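PDB 6IAH: hydrolase from Thermococcus thioreducens, which probably hydrolyses phosphate esters, phosphoglycolate perhaps among them, as a magnesium-binding phosphatase of the haloacid dehalogenase (HAD) superfamily. Local coordinates for residues T25-I39 with V59-R71. Residues are numbered along the deposited sequence; the frame is centred on the assembly and turned at random.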
loop_
_atom_site.group_PDB
_atom_site.type_symbol
_atom_site.label_atom_id
_atom_site.label_comp_id
_atom_site.label_asym_id
_atom_site.label_seq_id
_atom_site.Cartn_x
_atom_site.Cartn_y
_atom_site.Cartn_z
ATOM N N THR A 25 -6.801 13.362 -7.403
ATOM C CA THR A 25 -6.555 13.090 -8.826
ATOM C C THR A 25 -7.847 12.982 -9.657
ATOM O O THR A 25 -7.949 13.579 -10.712
ATOM C CB THR A 25 -5.798 11.766 -8.954
ATOM O OG1 THR A 25 -4.592 11.923 -8.223
ATOM C CG2 THR A 25 -5.610 11.394 -10.368
ATOM N N ALA A 26 -8.820 12.236 -9.172
ATOM C CA ALA A 26 -10.065 12.074 -9.872
ATOM C C ALA A 26 -10.720 13.436 -9.956
ATOM O O ALA A 26 -11.233 13.800 -11.018
ATOM C CB ALA A 26 -10.979 11.074 -9.201
ATOM N N GLU A 27 -10.671 14.181 -8.861
ATOM C CA GLU A 27 -11.395 15.490 -8.814
ATOM C C GLU A 27 -10.718 16.513 -9.685
ATOM O O GLU A 27 -11.406 17.322 -10.275
ATOM C CB GLU A 27 -11.560 15.967 -7.407
ATOM C CG GLU A 27 -12.595 15.214 -6.629
ATOM C CD GLU A 27 -12.674 15.648 -5.151
ATOM O OE1 GLU A 27 -11.847 16.460 -4.692
ATOM O OE2 GLU A 27 -13.566 15.114 -4.458
ATOM N N TYR A 28 -9.392 16.385 -9.901
ATOM C CA TYR A 28 -8.661 17.211 -10.858
ATOM C C TYR A 28 -9.230 16.982 -12.281
ATOM O O TYR A 28 -9.504 17.953 -12.988
ATOM C CB TYR A 28 -7.165 16.862 -10.830
ATOM C CG TYR A 28 -6.313 17.576 -11.847
ATOM C CD1 TYR A 28 -6.132 17.038 -13.115
ATOM C CD2 TYR A 28 -5.715 18.814 -11.554
ATOM C CE1 TYR A 28 -5.362 17.683 -14.095
ATOM C CE2 TYR A 28 -4.937 19.472 -12.528
ATOM C CZ TYR A 28 -4.752 18.868 -13.793
ATOM O OH TYR A 28 -4.023 19.456 -14.795
ATOM N N PHE A 29 -9.367 15.717 -12.716
ATOM C CA PHE A 29 -9.905 15.474 -14.086
ATOM C C PHE A 29 -11.374 15.833 -14.173
ATOM O O PHE A 29 -11.836 16.374 -15.177
ATOM C CB PHE A 29 -9.680 14.046 -14.505
ATOM C CG PHE A 29 -8.265 13.814 -14.835
ATOM C CD1 PHE A 29 -7.794 14.185 -16.066
ATOM C CD2 PHE A 29 -7.365 13.438 -13.838
ATOM C CE1 PHE A 29 -6.449 14.090 -16.366
ATOM C CE2 PHE A 29 -6.010 13.342 -14.148
ATOM C CZ PHE A 29 -5.565 13.683 -15.389
ATOM N N LEU A 30 -12.119 15.534 -13.137
ATOM C CA LEU A 30 -13.509 15.979 -13.121
ATOM C C LEU A 30 -13.646 17.481 -13.346
ATOM O O LEU A 30 -14.510 17.916 -14.122
ATOM C CB LEU A 30 -14.232 15.494 -11.876
ATOM C CG LEU A 30 -14.439 13.971 -11.793
ATOM C CD1 LEU A 30 -14.896 13.573 -10.416
ATOM C CD2 LEU A 30 -15.403 13.388 -12.859
ATOM N N GLY A 31 -12.837 18.258 -12.659
ATOM C CA GLY A 31 -12.772 19.730 -12.792
ATOM C C GLY A 31 -12.519 20.153 -14.225
ATOM O O GLY A 31 -13.096 21.107 -14.689
ATOM N N LEU A 32 -11.715 19.397 -14.981
ATOM C CA LEU A 32 -11.539 19.689 -16.405
ATOM C C LEU A 32 -12.803 19.552 -17.241
ATOM O O LEU A 32 -12.941 20.197 -18.256
ATOM C CB LEU A 32 -10.455 18.803 -17.036
ATOM C CG LEU A 32 -9.076 18.794 -16.434
ATOM C CD1 LEU A 32 -8.121 17.871 -17.224
ATOM C CD2 LEU A 32 -8.498 20.200 -16.359
ATOM N N PHE A 33 -13.682 18.677 -16.828
ATOM C CA PHE A 33 -14.921 18.474 -17.451
ATOM C C PHE A 33 -16.023 19.289 -16.716
ATOM O O PHE A 33 -17.163 18.993 -16.911
ATOM C CB PHE A 33 -15.269 16.986 -17.415
ATOM C CG PHE A 33 -14.444 16.117 -18.328
ATOM C CD1 PHE A 33 -14.775 16.000 -19.672
ATOM C CD2 PHE A 33 -13.412 15.359 -17.827
ATOM C CE1 PHE A 33 -14.068 15.149 -20.509
ATOM C CE2 PHE A 33 -12.659 14.535 -18.637
ATOM C CZ PHE A 33 -12.996 14.429 -20.007
ATOM N N GLY A 34 -15.655 20.253 -15.877
ATOM C CA GLY A 34 -16.632 21.110 -15.162
ATOM C C GLY A 34 -17.527 20.359 -14.178
ATOM O O GLY A 34 -18.630 20.817 -13.868
ATOM N N VAL A 35 -17.064 19.207 -13.678
ATOM C CA VAL A 35 -17.808 18.446 -12.686
ATOM C C VAL A 35 -17.188 18.758 -11.313
ATOM O O VAL A 35 -15.989 18.487 -11.077
ATOM C CB VAL A 35 -17.814 16.931 -12.995
ATOM C CG1 VAL A 35 -18.414 16.143 -11.843
ATOM C CG2 VAL A 35 -18.577 16.627 -14.301
ATOM N N GLU A 36 -18.006 19.342 -10.445
ATOM C CA GLU A 36 -17.607 19.764 -9.122
ATOM C C GLU A 36 -18.056 18.793 -8.012
ATOM O O GLU A 36 -17.666 18.961 -6.883
ATOM C CB GLU A 36 -18.138 21.191 -8.831
ATOM C CG GLU A 36 -17.425 22.291 -9.606
ATOM C CD GLU A 36 -15.930 22.351 -9.288
ATOM O OE1 GLU A 36 -15.572 22.995 -8.284
ATOM O OE2 GLU A 36 -15.110 21.737 -10.020
ATOM N N ARG A 37 -18.854 17.795 -8.342
ATOM C CA ARG A 37 -19.310 16.794 -7.382
ATOM C C ARG A 37 -18.050 16.070 -6.830
ATOM O O ARG A 37 -17.082 15.785 -7.585
ATOM C CB ARG A 37 -20.291 15.760 -8.002
ATOM C CG ARG A 37 -21.397 16.268 -8.940
ATOM C CD ARG A 37 -22.268 15.124 -9.500
ATOM N NE ARG A 37 -21.697 14.353 -10.651
ATOM C CZ ARG A 37 -21.748 14.704 -11.940
ATOM N NH1 ARG A 37 -22.329 15.833 -12.332
ATOM N NH2 ARG A 37 -21.196 13.932 -12.869
ATOM N N GLU A 38 -18.018 15.861 -5.517
ATOM C CA GLU A 38 -16.825 15.285 -4.912
ATOM C C GLU A 38 -16.837 13.777 -5.017
ATOM O O GLU A 38 -17.868 13.113 -5.106
ATOM C CB GLU A 38 -16.635 15.694 -3.461
ATOM C CG GLU A 38 -15.974 17.051 -3.280
ATOM C CD GLU A 38 -16.139 17.492 -1.855
ATOM O OE1 GLU A 38 -15.351 17.014 -1.004
ATOM O OE2 GLU A 38 -17.108 18.238 -1.600
ATOM N N ILE A 39 -15.639 13.238 -5.020
ATOM C CA ILE A 39 -15.487 11.806 -4.930
ATOM C C ILE A 39 -15.690 11.382 -3.466
ATOM O O ILE A 39 -14.913 11.818 -2.609
ATOM C CB ILE A 39 -14.083 11.380 -5.445
ATOM C CG1 ILE A 39 -14.004 11.626 -6.938
ATOM C CG2 ILE A 39 -13.828 9.904 -5.186
ATOM C CD1 ILE A 39 -14.887 10.755 -7.797
ATOM N N VAL A 59 -7.466 2.956 -10.369
ATOM C CA VAL A 59 -8.634 3.209 -9.527
ATOM C C VAL A 59 -9.104 4.632 -9.813
ATOM O O VAL A 59 -10.295 4.827 -9.951
ATOM C CB VAL A 59 -8.376 3.043 -8.012
ATOM C CG1 VAL A 59 -9.665 3.342 -7.180
ATOM C CG2 VAL A 59 -7.952 1.617 -7.673
ATOM N N SER A 60 -8.174 5.597 -9.916
ATOM C CA SER A 60 -8.531 6.998 -10.191
ATOM C C SER A 60 -9.280 7.066 -11.524
ATOM O O SER A 60 -10.352 7.693 -11.631
ATOM C CB SER A 60 -7.287 7.900 -10.209
ATOM O OG SER A 60 -6.588 7.910 -8.968
ATOM N N GLU A 61 -8.750 6.401 -12.544
ATOM C CA GLU A 61 -9.398 6.366 -13.845
ATOM C C GLU A 61 -10.838 5.875 -13.862
ATOM O O GLU A 61 -11.706 6.505 -14.481
ATOM C CB GLU A 61 -8.553 5.532 -14.866
ATOM C CG GLU A 61 -9.141 5.544 -16.254
ATOM C CD GLU A 61 -8.262 4.655 -17.222
ATOM O OE1 GLU A 61 -7.199 4.248 -16.800
ATOM O OE2 GLU A 61 -8.669 4.389 -18.354
ATOM N N ALA A 62 -11.070 4.781 -13.146
ATOM C CA ALA A 62 -12.369 4.212 -12.965
ATOM C C ALA A 62 -13.298 5.259 -12.322
ATOM O O ALA A 62 -14.368 5.456 -12.795
ATOM C CB ALA A 62 -12.292 2.975 -12.087
ATOM N N LEU A 63 -12.831 5.910 -11.283
ATOM C CA LEU A 63 -13.693 6.878 -10.557
ATOM C C LEU A 63 -14.057 8.095 -11.337
ATOM O O LEU A 63 -15.156 8.676 -11.151
ATOM C CB LEU A 63 -13.034 7.271 -9.236
ATOM C CG LEU A 63 -13.056 6.157 -8.192
ATOM C CD1 LEU A 63 -12.092 6.497 -7.112
ATOM C CD2 LEU A 63 -14.460 5.901 -7.621
ATOM N N ILE A 64 -13.146 8.509 -12.190
ATOM C CA ILE A 64 -13.354 9.643 -13.108
ATOM C C ILE A 64 -14.486 9.349 -14.077
ATOM O O ILE A 64 -15.498 10.101 -14.165
ATOM C CB ILE A 64 -12.079 10.024 -13.890
ATOM C CG1 ILE A 64 -11.047 10.585 -12.955
ATOM C CG2 ILE A 64 -12.396 11.074 -14.977
ATOM C CD1 ILE A 64 -9.644 10.580 -13.549
ATOM N N LEU A 65 -14.376 8.219 -14.734
ATOM C CA LEU A 65 -15.393 7.781 -15.695
ATOM C C LEU A 65 -16.701 7.565 -14.983
ATOM O O LEU A 65 -17.741 8.056 -15.449
ATOM C CB LEU A 65 -14.954 6.557 -16.513
ATOM C CG LEU A 65 -13.760 6.846 -17.495
ATOM C CD1 LEU A 65 -13.099 5.577 -18.044
ATOM C CD2 LEU A 65 -14.189 7.698 -18.668
ATOM N N PHE A 66 -16.662 6.912 -13.824
ATOM C CA PHE A 66 -17.933 6.630 -13.131
ATOM C C PHE A 66 -18.614 7.938 -12.748
ATOM O O PHE A 66 -19.824 8.054 -12.890
ATOM C CB PHE A 66 -17.721 5.848 -11.818
ATOM C CG PHE A 66 -17.385 4.358 -11.984
ATOM C CD1 PHE A 66 -17.238 3.775 -13.207
ATOM C CD2 PHE A 66 -17.293 3.546 -10.850
ATOM C CE1 PHE A 66 -16.945 2.402 -13.333
ATOM C CE2 PHE A 66 -17.035 2.162 -10.975
ATOM C CZ PHE A 66 -16.830 1.626 -12.219
ATOM N N ALA A 67 -17.852 8.865 -12.211
ATOM C CA ALA A 67 -18.417 10.161 -11.743
ATOM C C ALA A 67 -18.824 11.048 -12.905
ATOM O O ALA A 67 -19.782 11.823 -12.777
ATOM C CB ALA A 67 -17.453 10.885 -10.834
ATOM N N LEU A 68 -18.126 10.941 -14.046
ATOM C CA LEU A 68 -18.587 11.637 -15.262
ATOM C C LEU A 68 -19.950 11.218 -15.681
ATOM O O LEU A 68 -20.679 12.020 -16.289
ATOM C CB LEU A 68 -17.635 11.428 -16.460
ATOM C CG LEU A 68 -16.404 12.352 -16.526
ATOM C CD1 LEU A 68 -15.515 11.964 -17.715
ATOM C CD2 LEU A 68 -16.895 13.791 -16.672
ATOM N N SER A 69 -20.264 9.946 -15.434
ATOM C CA SER A 69 -21.538 9.365 -15.836
ATOM C C SER A 69 -22.653 9.787 -14.865
ATOM O O SER A 69 -23.809 9.533 -15.139
ATOM C CB SER A 69 -21.485 7.849 -15.850
ATOM O OG SER A 69 -21.642 7.328 -14.540
ATOM N N GLY A 70 -22.315 10.353 -13.725
ATOM C CA GLY A 70 -23.355 10.738 -12.760
ATOM C C GLY A 70 -23.977 9.581 -11.963
ATOM O O GLY A 70 -24.926 9.830 -11.181
ATOM N N ARG A 71 -23.461 8.349 -12.125
ATOM C CA ARG A 71 -24.002 7.141 -11.445
ATOM C C ARG A 71 -22.900 6.370 -10.676
ATOM O O ARG A 71 -22.900 5.125 -10.644
ATOM C CB ARG A 71 -24.641 6.202 -12.466
ATOM C CG ARG A 71 -25.638 6.862 -13.391
ATOM C CD ARG A 71 -26.510 5.871 -14.131
ATOM N NE ARG A 71 -25.718 5.142 -15.106
ATOM C CZ ARG A 71 -25.272 3.886 -15.002
ATOM N NH1 ARG A 71 -25.575 3.100 -13.957
ATOM N NH2 ARG A 71 -24.526 3.392 -16.003
#
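Ile64 lies against Ala26 and Phe29 where helix 25-32 and helix 59-68 pack side by side, their axes 8.8 Å apart and crossing at -39°. From its CB the side chain forks. The CG2 branch reaches toward CB of Phe29, while CG1, set beside the backbone N (chi1 -67°), settles on the backbone of Ala26, 3.6 Å from its CA. The extended chi2 (162°) then carries CD1 onward to Phe29, 3.6 Å from its CB and close to CG and CD2 of the ring. Cutting Ile64 back to an alanine here is likely to open a gap against Ala26 and leave Phe29 CB and the near part of its ring without that methyl. One turn on, Leu30 CD1 comes within 3.7 Å of Ala67 CB, and CD2 touches the same methyl, Ile64 O and Leu68 CG. Leu68 in turn forks onto Phe33, placing CD1 over one ring face in a CH-pi contact, 4.0 Å from the centroid, with CD2 against Phe33 CB. Past the helix end, which Gly34 closes in a Schellman motif, the chain doubles back. Ile39 CD1 rests on Leu63 and Ala67. Arg37 NH2, with Val35 CG1 over one guanidinium face, donates in the guanidinium plane and nearly along the C=O direction to Ala67 O, a bond modelled doubtfully short; it joins the returning loop to the Schellman turn at Gly70, whose N shares that carbonyl. Both helices belong to the all-helical region between strands 12-13 and 129-130, consistent with a HAD cap, away from the magnesium site on the parallel-sheet core; Phe105 of helix 100-110 touches Thr25 and Ser60, and helix 72-78 packs against Phe66.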